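PDB 3RZA: tripeptidase from Staphylococcus aureus subsp. aureus, which probably hydrolyses tripeptides as a metal-dependent exopeptidase of the M20/M25/M40 family, with zinc and calcium bound in the crystal. Local coordinates for residues A74-C79 with K170-E175. Numbering follows the deposited sequence.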
loop_
_atom_site.group_PDB
_atom_site.type_symbol
_atom_site.label_atom_id
_atom_site.label_comp_id
_atom_site.label_asym_id
_atom_site.label_seq_id
_atom_site.Cartn_x
_atom_site.Cartn_y
_atom_site.Cartn_z
ATOM N N ALA A 74 -5.673 12.682 29.655
ATOM C CA ALA A 74 -6.091 13.544 30.757
ATOM C C ALA A 74 -7.516 14.038 30.553
ATOM O O ALA A 74 -8.078 13.942 29.453
ATOM C CB ALA A 74 -5.106 14.748 30.940
ATOM N N ASN A 75 -8.095 14.549 31.636
ATOM C CA ASN A 75 -9.427 15.157 31.608
ATOM C C ASN A 75 -9.354 16.535 30.997
ATOM O O ASN A 75 -8.329 17.217 31.109
ATOM C CB ASN A 75 -10.008 15.275 33.033
ATOM C CG ASN A 75 -10.089 13.946 33.744
ATOM O OD1 ASN A 75 -10.484 12.942 33.157
ATOM N ND2 ASN A 75 -9.732 13.936 35.028
ATOM N N ASN A 76 -10.468 16.981 30.418
ATOM C CA ASN A 76 -10.626 18.394 30.044
ATOM C C ASN A 76 -10.732 19.225 31.321
ATOM O O ASN A 76 -11.134 18.703 32.349
ATOM C CB ASN A 76 -11.881 18.637 29.206
ATOM C CG ASN A 76 -11.956 17.769 27.966
ATOM O OD1 ASN A 76 -11.108 17.847 27.086
ATOM N ND2 ASN A 76 -13.005 16.967 27.875
ATOM N N LEU A 77 -10.354 20.503 31.242
ATOM C CA LEU A 77 -10.480 21.460 32.362
ATOM C C LEU A 77 -11.519 22.507 31.974
ATOM O O LEU A 77 -11.467 23.021 30.861
ATOM C CB LEU A 77 -9.148 22.152 32.617
ATOM C CG LEU A 77 -7.946 21.280 32.959
ATOM C CD1 LEU A 77 -6.651 22.072 32.941
ATOM C CD2 LEU A 77 -8.157 20.618 34.317
ATOM N N VAL A 78 -12.483 22.766 32.856
ATOM C CA VAL A 78 -13.426 23.878 32.725
ATOM C C VAL A 78 -13.177 24.823 33.922
ATOM O O VAL A 78 -13.435 24.449 35.060
ATOM C CB VAL A 78 -14.896 23.374 32.710
ATOM C CG1 VAL A 78 -15.888 24.555 32.600
ATOM C CG2 VAL A 78 -15.114 22.367 31.557
ATOM N N CYS A 79 -12.641 26.012 33.637
ATOM C CA CYS A 79 -12.176 26.964 34.665
ATOM C C CYS A 79 -13.052 28.192 34.615
ATOM O O CYS A 79 -13.118 28.844 33.583
ATOM C CB CYS A 79 -10.715 27.351 34.438
ATOM S SG CYS A 79 -9.677 26.002 33.874
ATOM N N LYS A 170 -15.643 16.008 22.318
ATOM C CA LYS A 170 -16.701 14.967 22.233
ATOM C C LYS A 170 -16.999 14.254 23.540
ATOM O O LYS A 170 -18.094 13.725 23.713
ATOM C CB LYS A 170 -16.343 13.904 21.180
ATOM C CG LYS A 170 -16.512 14.381 19.759
ATOM C CD LYS A 170 -15.899 13.430 18.743
ATOM C CE LYS A 170 -16.141 13.946 17.320
ATOM N NZ LYS A 170 -15.304 13.256 16.339
ATOM N N GLU A 171 -16.004 14.180 24.425
ATOM C CA GLU A 171 -16.164 13.601 25.779
ATOM C C GLU A 171 -16.486 14.646 26.846
ATOM O O GLU A 171 -16.703 14.290 28.003
ATOM C CB GLU A 171 -14.884 12.841 26.165
ATOM C CG GLU A 171 -14.600 11.615 25.286
ATOM C CD GLU A 171 -15.567 10.464 25.545
ATOM O OE1 GLU A 171 -15.662 10.029 26.708
ATOM O OE2 GLU A 171 -16.219 9.997 24.590
ATOM N N LEU A 172 -16.529 15.921 26.456
ATOM C CA LEU A 172 -16.803 17.021 27.375
ATOM C C LEU A 172 -18.170 16.876 28.083
ATOM O O LEU A 172 -19.196 16.627 27.438
ATOM C CB LEU A 172 -16.736 18.361 26.623
ATOM C CG LEU A 172 -16.499 19.667 27.352
ATOM C CD1 LEU A 172 -15.181 19.653 28.122
ATOM C CD2 LEU A 172 -16.489 20.771 26.307
ATOM N N ASN A 173 -18.152 16.942 29.414
ATOM C CA ASN A 173 -19.377 17.056 30.189
ATOM C C ASN A 173 -19.976 18.454 29.975
ATOM O O ASN A 173 -19.527 19.418 30.573
ATOM C CB ASN A 173 -19.096 16.795 31.667
ATOM C CG ASN A 173 -20.352 16.746 32.513
ATOM O OD1 ASN A 173 -21.482 16.944 32.035
ATOM N ND2 ASN A 173 -20.161 16.458 33.793
ATOM N N SER A 174 -21.025 18.532 29.155
ATOM C CA SER A 174 -21.652 19.809 28.811
ATOM C C SER A 174 -22.380 20.489 29.970
ATOM O O SER A 174 -22.667 21.668 29.890
ATOM C CB SER A 174 -22.629 19.627 27.634
ATOM O OG SER A 174 -23.781 18.900 28.014
ATOM N N GLU A 175 -22.696 19.747 31.028
ATOM C CA GLU A 175 -23.295 20.341 32.228
ATOM C C GLU A 175 -22.326 21.188 33.076
ATOM O O GLU A 175 -22.768 21.980 33.896
ATOM C CB GLU A 175 -23.990 19.265 33.061
ATOM C CG GLU A 175 -25.271 18.790 32.366
ATOM C CD GLU A 175 -25.822 17.522 32.938
ATOM O OE1 GLU A 175 -26.133 17.503 34.159
ATOM O OE2 GLU A 175 -25.968 16.546 32.160
#
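A single methyl group of L172 makes the close part of this contact: CD1 lies over one face of the N76 amide, displaced away from OD1 to the side of CB and ND2, 3.5 Å from ND2 and 3.6 Å from CB of the same asparagine. The two side chains cross obliquely. L172 reaches N76 because its CG is anti to the backbone N (chi1 -159°), which carries the branched isopropyl end, and CD1 in particular, nearer to the asparagine, although the bond to CB is itself directed past it. Both residues are buried, and the amide of N76 is held by three hydrogen bonds: OD1 accepts from the backbone N of V160, while ND2 donates to the carboxylate OD2 of D64 and to the carbonyl O of G168. These bonds should fix the rotation of the amide and satisfy its polar atoms beneath the leucine. N76 leads into strand 77-81, which pairs antiparallel with both 60-63 and 154-159 in the mixed sheet of the catalytic domain expected for an M20-type peptidase; the chain at 170-175, leaving helix 167-171, packs over one face of that sheet, where L172 also touches V157. The contact lies outside the first shell of the zinc, which is about 13 Å from the N76 side chain. Packing slackens along the strand, where V78, two residues on and pointing to the same face, brings CG2 only to 4.4 Å from L172 CD1. On the solvent side, E171 directs its CB toward N76, but the carboxylate end leads away. Beyond L172 the chain draws off, and exposed N173 closes an Asx turn, OD1 accepting from the backbone N of E175 at 3.2 Å with the donor well above the carbonyl plane.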